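Orotidine 5'-phosphate decarboxylase (Sulfolobus solfataricus, PDB 4DBD) probably catalyses the decarboxylation of orotidine 5'-monophosphate to UMP, the final step of de novo UMP synthesis, as a homodimer of TIM barrels. Local coordinates at residues A[108-113]-A[132-137]; A[166-171]-A[186-191]. All coordinates share one frame; numbering follows the deposited sequence. Where two conformers were deposited one is given.

Contact 1: residues A[108-113]-A[132-137]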
ATOM      1  N   LEU A 108       8.399  11.617  -6.921  1.00 18.71           N
ATOM      2  CA  LEU A 108       7.473  10.491  -7.012  1.00 15.15           C
ATOM      3  C   LEU A 108       8.038   9.443  -7.963  1.00 15.20           C
ATOM      4  O   LEU A 108       8.518   9.775  -9.046  1.00 19.39           O
ATOM      5  CB  LEU A 108       6.093  10.960  -7.526  1.00 16.95           C
ATOM      6  CG  LEU A 108       4.979   9.929  -7.729  1.00 14.58           C
ATOM      7  CD1 LEU A 108       4.648   9.199  -6.422  1.00 16.88           C
ATOM      8  CD2 LEU A 108       3.719  10.562  -8.339  1.00 14.93           C
ATOM      9  N   TYR A 109       8.012   8.186  -7.527  1.00 15.99           N
ATOM     10  CA  TYR A 109       8.330   7.036  -8.379  1.00 14.51           C
ATOM     11  C   TYR A 109       7.071   6.190  -8.499  1.00 14.44           C
ATOM     12  O   TYR A 109       6.435   5.888  -7.483  1.00 16.46           O
ATOM     13  CB  TYR A 109       9.427   6.189  -7.731  1.00 14.17           C
ATOM     14  CG  TYR A 109      10.803   6.799  -7.810  1.00 18.35           C
ATOM     15  CD1 TYR A 109      11.716   6.366  -8.761  1.00 26.60           C
ATOM     16  CD2 TYR A 109      11.194   7.801  -6.930  1.00 22.88           C
ATOM     17  CE1 TYR A 109      12.979   6.918  -8.841  1.00 25.62           C
ATOM     18  CE2 TYR A 109      12.467   8.358  -7.000  1.00 23.91           C
ATOM     19  CZ  TYR A 109      13.347   7.910  -7.962  1.00 25.71           C
ATOM     20  OH  TYR A 109      14.604   8.448  -8.056  1.00 31.83           O
ATOM     21  N   LEU A 110       6.712   5.788  -9.720  1.00 15.41           N
ATOM     22  CA  LEU A 110       5.503   4.989  -9.908  1.00 12.69           C
ATOM     23  C   LEU A 110       5.837   3.543 -10.269  1.00 16.85           C
ATOM     24  O   LEU A 110       6.737   3.279 -11.063  1.00 14.15           O
ATOM     25  CB  LEU A 110       4.605   5.591 -10.982  1.00 10.81           C
ATOM     26  CG  LEU A 110       3.989   6.965 -10.725  1.00 10.87           C
ATOM     27  CD1 LEU A 110       3.157   7.380 -11.928  1.00 11.59           C
ATOM     28  CD2 LEU A 110       3.128   6.948  -9.446  1.00 15.19           C
ATOM     29  N   VAL A 111       5.107   2.608  -9.673  1.00 12.08           N
ATOM     30  CA  VAL A 111       5.314   1.193  -9.951  1.00 15.03           C
ATOM     31  C   VAL A 111       4.725   0.818 -11.311  1.00 15.66           C
ATOM     32  O   VAL A 111       3.517   0.964 -11.540  1.00 17.92           O
ATOM     33  CB  VAL A 111       4.685   0.321  -8.855  1.00 13.45           C
ATOM     34  CG1 VAL A 111       4.786  -1.156  -9.247  1.00 16.75           C
ATOM     35  CG2 VAL A 111       5.379   0.585  -7.533  1.00 14.37           C
ATOM     36  N   ALA A 112       5.575   0.344 -12.222  1.00 13.85           N
ATOM     37  CA  ALA A 112       5.107   0.009 -13.577  1.00 15.62           C
ATOM     38  C   ALA A 112       4.968  -1.491 -13.778  1.00 14.00           C
ATOM     39  O   ALA A 112       3.957  -1.962 -14.310  1.00 17.02           O
ATOM     40  CB  ALA A 112       6.018   0.615 -14.652  1.00 15.13           C
ATOM     41  N   VAL A 113       6.003  -2.233 -13.400  1.00 14.31           N
ATOM     42  CA  VAL A 113       5.999  -3.684 -13.513  1.00 13.94           C
ATOM     43  C   VAL A 113       6.582  -4.297 -12.243  1.00 18.32           C
ATOM     44  O   VAL A 113       7.636  -3.875 -11.768  1.00 18.18           O
ATOM     45  CB  VAL A 113       6.846  -4.162 -14.708  1.00 16.80           C
ATOM     46  CG1 VAL A 113       6.684  -5.675 -14.899  1.00 16.07           C
ATOM     47  CG2 VAL A 113       6.459  -3.406 -15.963  1.00 15.73           C
ATOM     48  N   ARG A 132       2.652   8.670 -18.207  1.00 19.36           N
ATOM     49  CA  ARG A 132       2.739   9.840 -19.085  1.00 26.02           C
ATOM     50  C   ARG A 132       2.001  11.077 -18.561  1.00 22.90           C
ATOM     51  O   ARG A 132       2.516  12.189 -18.651  1.00 25.31           O
ATOM     52  CB  ARG A 132       2.257   9.483 -20.489  1.00 22.71           C
ATOM     53  CG  ARG A 132       3.170   8.521 -21.199  1.00 18.87           C
ATOM     54  CD  ARG A 132       2.478   7.928 -22.412  1.00 18.97           C
ATOM     55  NE  ARG A 132       3.352   7.010 -23.125  1.00 29.45           N
ATOM     56  CZ  ARG A 132       2.964   5.833 -23.604  1.00 30.02           C
ATOM     57  NH1 ARG A 132       1.705   5.434 -23.460  1.00 27.36           N
ATOM     58  NH2 ARG A 132       3.834   5.061 -24.235  1.00 24.76           N
ATOM     59  N   GLU A 133       0.804  10.889 -18.011  1.00 22.61           N
ATOM     60  CA  GLU A 133       0.050  12.015 -17.451  1.00 21.71           C
ATOM     61  C   GLU A 133       0.729  12.619 -16.224  1.00 25.96           C
ATOM     62  O   GLU A 133       0.800  13.835 -16.078  1.00 24.80           O
ATOM     63  CB  GLU A 133      -1.372  11.596 -17.079  1.00 25.01           C
ATOM     64  CG  GLU A 133      -2.308  11.422 -18.252  1.00 32.46           C
ATOM     65  CD  GLU A 133      -3.713  11.064 -17.811  1.00 41.35           C
ATOM     66  OE1 GLU A 133      -4.016  11.228 -16.608  1.00 37.29           O
ATOM     67  OE2 GLU A 133      -4.513  10.612 -18.662  1.00 43.85           O
ATOM     68  N   ILE A 134       1.225  11.759 -15.342  1.00 20.41           N
ATOM     69  CA  ILE A 134       1.768  12.186 -14.055  1.00 18.54           C
ATOM     70  C   ILE A 134       3.189  12.718 -14.171  1.00 21.59           C
ATOM     71  O   ILE A 134       3.555  13.671 -13.489  1.00 19.88           O
ATOM     72  CB  ILE A 134       1.718  11.031 -13.022  1.00 18.84           C
ATOM     73  CG1 ILE A 134       0.262  10.712 -12.668  1.00 17.23           C
ATOM     74  CG2 ILE A 134       2.513  11.378 -11.762  1.00 17.86           C
ATOM     75  CD1 ILE A 134      -0.407  11.769 -11.786  1.00 17.09           C
ATOM     76  N   SER A 135       3.981  12.112 -15.048  1.00 19.39           N
ATOM     77  CA  SER A 135       5.363  12.530 -15.255  1.00 19.64           C
ATOM     78  C   SER A 135       6.167  12.505 -13.955  1.00 22.67           C
ATOM     79  O   SER A 135       6.678  13.538 -13.510  1.00 23.03           O
ATOM     80  CB  SER A 135       5.408  13.920 -15.901  1.00 30.06           C
ATOM     81  OG  SER A 135       6.744  14.319 -16.145  1.00 39.99           O
ATOM     82  N   PRO A 136       6.281  11.319 -13.341  1.00 21.01           N
ATOM     83  CA  PRO A 136       7.034  11.125 -12.096  1.00 20.41           C
ATOM     84  C   PRO A 136       8.535  11.321 -12.316  1.00 21.37           C
ATOM     85  O   PRO A 136       8.983  11.365 -13.459  1.00 18.42           O
ATOM     86  CB  PRO A 136       6.736   9.658 -11.733  1.00 15.03           C
ATOM     87  CG  PRO A 136       6.438   8.997 -13.082  1.00 14.59           C
ATOM     88  CD  PRO A 136       5.712  10.059 -13.865  1.00 18.42           C
ATOM     89  N   LYS A 137       9.297  11.461 -11.236  1.00 19.02           N
ATOM     90  CA  LYS A 137      10.758  11.464 -11.323  1.00 18.42           C
ATOM     91  C   LYS A 137      11.239  10.129 -11.889  1.00 25.14           C
ATOM     92  O   LYS A 137      12.155  10.080 -12.717  1.00 22.00           O
ATOM     93  CB  LYS A 137      11.368  11.675  -9.939  1.00 25.93           C
ATOM     94  CG  LYS A 137      12.867  11.371  -9.860  1.00 31.45           C
ATOM     95  CD  LYS A 137      13.722  12.617 -10.032  1.00 36.77           C
ATOM     96  CE  LYS A 137      15.216  12.276  -9.958  1.00 28.54           C
ATOM     97  NZ  LYS A 137      15.466  11.032  -9.184  1.00 35.45           N
TER
HETATM   98  O   HOH W   1       8.310  13.527  -8.997  1.00 20.34           O
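Leu108 and Pro136 bring the two backbones together, their CA atoms 5.1 Å apart, where strand 107-113 starts and the chain comes back from helix 124-134. Ser135, with a positive phi of 56°, ends that helix and turns the chain through Pro136 into Lys137, just before strand 138-141. Lys137 N gives a weak, strongly bent bond to Leu108 O (2.9 Å, 120° at the hydrogen). A water supports the same junction: it accepts from Leu108 N at 2.8 Å and, weakly, from Lys137 N. Regular pairing follows at once, since Gly138 bonds to the backbones of Leu108 and Leu110.

Leu108 and Leu110 face the helical layer. Leu108 CD2 meets Ile134 CG2 at 3.7 Å, the two side chains crossing at about a right angle. Leu110 CD1 lies 3.8 Å from Pro136 CG and also approaches Ile134 CG2, which thus touches both leucines. Leu94 of helix 90-103 packs on Leu110 and Ile134.

Tyr109 turns to the other side of the strand, against Ser81 and Ile83 of strand 81-85. Lys137, with CG anti to its own backbone N (chi1 166°), lies alongside it and points the same way; two further bends in the chain bring Lys137 NZ to 2.9 Å from Tyr109 OH. Both polar ends meet Glu55 OE1, the phenol by a hydrogen bond and the amine by a salt bridge. A phenylalanine in place of Tyr109 would probably leave Glu55 with the lysine amine but without the phenol's hydrogen bond.

The chemistry is thus split by the strand: a greasy seam ties this beta-alpha-beta unit together on the outside, while on the other side, at the start of the strands, the carboxylate of Glu55, whose charge the lysine probably balances, gathers phenol and amine.

Contact 2: residues A[166-171]-A[186-191]; sequences MGSQGG and IGRSIY. With SO4 (sulfate ion), chain B.
Gln169 and Arg188 close from the two segments on a sulfate ion, probably from the crystallisation liquor, and meet each other where Gln169 CG comes 3.9 Å from Arg188 NH2. Five hydrogen bonds hold the ion. Sulfate O2 takes two, from Arg188 N and, nearly straight at 170°, from Arg188 NE at 2.8 Å. Sulfate O3 is shared by Arg188 NH2 (3.0 Å) and Gln169 NE2 (2.9 Å), while Gly187 N reaches O4. The guanidinium thus presents its edge to the ion, its chain bent at chi3 (-79°), and the amide plane is turned 43° from it. An anion held by backbone N-H groups at the start of helix 188-191 is consistent with the phosphate site of the nucleotide substrate.

Behind this shell Ser189 packs on the bare backbone of Gly167. Ser189 OG lies 3.2 Å from Gly167 CA, just where a side chain at Gly167 would have to go; the Ser189 hydroxyl is hydrogen-bonded to Tyr173 OH. A side chain at Gly187 would run into sulfate O2. Tyr67 of the second subunit makes a cation-pi contact with Arg188 and a hydrogen bond with Tyr191 OH.

Deeper in, Met166 CB packs on Ile186 CG1 at 4.0 Å. Ile186 ends strand 183-186, and its side chain touches Val6 of strand 6-10 and Ile203 of helix 196-210. The pocket joins the loop after strand 160-163 to the turn that follows strand 183-186.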
ATOM      1  N   MET A 166      16.424  -8.176  -7.546  1.00 29.80           N
ATOM      2  CA  MET A 166      17.790  -8.672  -7.740  1.00 31.31           C
ATOM      3  C   MET A 166      18.225  -9.499  -6.527  1.00 29.62           C
ATOM      4  O   MET A 166      17.991  -9.098  -5.372  1.00 32.49           O
ATOM      5  CB  MET A 166      18.786  -7.523  -7.981  1.00 26.77           C
ATOM      6  CG  MET A 166      18.325  -6.466  -8.965  1.00 37.99           C
ATOM      7  SD  MET A 166      17.633  -7.145 -10.487  1.00 39.89           S
ATOM      8  CE  MET A 166      19.093  -7.713 -11.378  1.00 28.70           C
ATOM      9  N   GLY A 167      18.840 -10.649  -6.800  1.00 30.15           N
ATOM     10  CA  GLY A 167      19.290 -11.548  -5.756  1.00 25.49           C
ATOM     11  C   GLY A 167      18.332 -12.689  -5.451  1.00 35.96           C
ATOM     12  O   GLY A 167      18.300 -13.699  -6.163  1.00 44.71           O
ATOM     13  N   SER A 168      17.547 -12.531  -4.385  0.69 34.36           N
ATOM     14  CA  SER A 168      16.658 -13.592  -3.904  0.69 37.11           C
ATOM     15  C   SER A 168      15.521 -13.904  -4.878  0.69 36.21           C
ATOM     16  O   SER A 168      15.209 -15.064  -5.126  0.69 36.47           O
ATOM     17  CB  SER A 168      16.089 -13.227  -2.523  0.69 32.08           C
ATOM     18  OG  SER A 168      15.223 -14.235  -2.027  0.69 32.68           O
ATOM     19  N   GLN A 169      14.898 -12.865  -5.426  1.00 35.18           N
ATOM     20  CA  GLN A 169      13.756 -13.050  -6.321  1.00 38.76           C
ATOM     21  C   GLN A 169      14.159 -13.537  -7.709  1.00 35.81           C
ATOM     22  O   GLN A 169      13.292 -13.794  -8.551  1.00 35.46           O
ATOM     23  CB  GLN A 169      12.946 -11.758  -6.449  1.00 33.79           C
ATOM     24  CG  GLN A 169      12.276 -11.303  -5.165  1.00 36.19           C
ATOM     25  CD  GLN A 169      11.499 -10.016  -5.349  1.00 36.29           C
ATOM     26  OE1 GLN A 169      10.539  -9.962  -6.123  1.00 29.26           O
ATOM     27  NE2 GLN A 169      11.917  -8.965  -4.638  1.00 30.34           N
ATOM     28  N   GLY A 170      15.469 -13.647  -7.945  1.00 41.41           N
ATOM     29  CA  GLY A 170      15.984 -14.182  -9.199  1.00 34.75           C
ATOM     30  C   GLY A 170      16.971 -13.298  -9.952  1.00 33.49           C
ATOM     31  O   GLY A 170      17.889 -13.798 -10.616  1.00 25.36           O
ATOM     32  N   GLY A 171      16.788 -11.985  -9.868  1.00 33.13           N
ATOM     33  CA  GLY A 171      17.647 -11.066 -10.599  1.00 37.91           C
ATOM     34  C   GLY A 171      19.134 -11.272 -10.335  1.00 31.85           C
ATOM     35  O   GLY A 171      19.598 -11.158  -9.184  1.00 30.94           O
ATOM     36  N   ILE A 186      18.057  -3.804  -3.907  1.00 16.46           N
ATOM     37  CA  ILE A 186      18.518  -5.063  -3.352  1.00 17.39           C
ATOM     38  C   ILE A 186      18.266  -5.085  -1.853  1.00 20.99           C
ATOM     39  O   ILE A 186      18.652  -4.160  -1.126  1.00 17.05           O
ATOM     40  CB  ILE A 186      20.015  -5.269  -3.664  1.00 19.20           C
ATOM     41  CG1 ILE A 186      20.247  -5.093  -5.167  1.00 21.07           C
ATOM     42  CG2 ILE A 186      20.481  -6.646  -3.194  1.00 23.48           C
ATOM     43  CD1 ILE A 186      21.694  -5.129  -5.592  1.00 24.33           C
ATOM     44  N   GLY A 187      17.590  -6.133  -1.401  1.00 17.09           N
ATOM     45  CA  GLY A 187      17.223  -6.264  -0.006  1.00 16.77           C
ATOM     46  C   GLY A 187      17.944  -7.412   0.663  1.00 17.57           C
ATOM     47  O   GLY A 187      19.063  -7.249   1.146  1.00 17.19           O
ATOM     48  N   ARG A 188      17.313  -8.585   0.659  1.00 15.09           N
ATOM     49  CA  ARG A 188      17.802  -9.738   1.424  1.00 20.01           C
ATOM     50  C   ARG A 188      19.251 -10.112   1.130  1.00 19.39           C
ATOM     51  O   ARG A 188      19.987 -10.504   2.040  1.00 21.20           O
ATOM     52  CB  ARG A 188      16.896 -10.958   1.194  1.00 21.02           C
ATOM     53  CG  ARG A 188      15.629 -10.937   2.042  1.00 27.29           C
ATOM     54  CD  ARG A 188      14.637 -11.966   1.572  1.00 27.15           C
ATOM     55  NE  ARG A 188      13.911 -11.498   0.396  1.00 28.27           N
ATOM     56  CZ  ARG A 188      12.920 -12.171  -0.179  1.00 29.92           C
ATOM     57  NH1 ARG A 188      12.548 -13.342   0.325  1.00 26.62           N
ATOM     58  NH2 ARG A 188      12.301 -11.666  -1.245  1.00 25.10           N
ATOM     59  N   SER A 189      19.647 -10.016  -0.134  1.00 19.98           N
ATOM     60  CA  SER A 189      21.022 -10.312  -0.536  1.00 21.87           C
ATOM     61  C   SER A 189      22.037  -9.564   0.338  1.00 23.70           C
ATOM     62  O   SER A 189      23.143 -10.041   0.570  1.00 24.19           O
ATOM     63  CB  SER A 189      21.230  -9.957  -2.005  1.00 19.29           C
ATOM     64  OG  SER A 189      20.521 -10.853  -2.846  1.00 37.70           O
ATOM     65  N   ILE A 190      21.652  -8.391   0.834  1.00 21.45           N
ATOM     66  CA  ILE A 190      22.540  -7.598   1.682  1.00 16.23           C
ATOM     67  C   ILE A 190      22.205  -7.741   3.162  1.00 21.80           C
ATOM     68  O   ILE A 190      23.065  -8.137   3.964  1.00 22.51           O
ATOM     69  CB  ILE A 190      22.489  -6.101   1.279  1.00 15.78           C
ATOM     70  CG1 ILE A 190      23.102  -5.917  -0.125  1.00 19.22           C
ATOM     71  CG2 ILE A 190      23.174  -5.226   2.339  1.00 15.66           C
ATOM     72  CD1 ILE A 190      22.653  -4.682  -0.859  1.00 19.55           C
ATOM     73  N   TYR A 191      20.966  -7.430   3.543  1.00 21.39           N
ATOM     74  CA  TYR A 191      20.656  -7.343   4.968  1.00 21.48           C
ATOM     75  C   TYR A 191      20.569  -8.686   5.697  1.00 21.55           C
ATOM     76  O   TYR A 191      20.632  -8.721   6.935  1.00 23.63           O
ATOM     77  CB  TYR A 191      19.443  -6.425   5.255  1.00 21.49           C
ATOM     78  CG  TYR A 191      18.087  -6.900   4.766  1.00 20.30           C
ATOM     79  CD1 TYR A 191      17.461  -7.988   5.353  1.00 24.68           C
ATOM     80  CD2 TYR A 191      17.413  -6.223   3.744  1.00 20.09           C
ATOM     81  CE1 TYR A 191      16.207  -8.416   4.924  1.00 24.29           C
ATOM     82  CE2 TYR A 191      16.149  -6.645   3.306  1.00 16.09           C
ATOM     83  CZ  TYR A 191      15.557  -7.740   3.909  1.00 18.17           C
ATOM     84  OH  TYR A 191      14.309  -8.184   3.506  1.00 21.53           O
TER
HETATM   85  S   SO4 B 301      14.528  -8.410  -1.773  0.69 23.19           S
HETATM   86  O1  SO4 B 301      13.659  -7.232  -1.704  0.69 25.35           O
HETATM   87  O2  SO4 B 301      14.764  -8.928  -0.434  0.69 18.71           O
HETATM   88  O3  SO4 B 301      13.876  -9.456  -2.570  0.69 25.33           O
HETATM   89  O4  SO4 B 301      15.795  -8.038  -2.403  0.69 25.20           O

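Contacts 1 and 2 lie on opposite sides of the chain's centre, about 23 Å apart between centres, and share no strand or helix, though both belong to the same eight-stranded barrel. Contact 1 is buried and works within one beta-alpha-beta unit, at the start of its first strand; no other chain touches it. Contact 2 is only partly buried and joins a loop and a short helix at the C-terminal ends of two later, adjacent strands, the end where TIM barrels carry their active sites, with the second subunit close by. Their chemistry follows: aliphatic packing plus a phenol and an amine that share the carboxylate of Glu55 in 108-113/132-137, glycine-rich backbone and anion-binding N-H groups in 166-171/186-191.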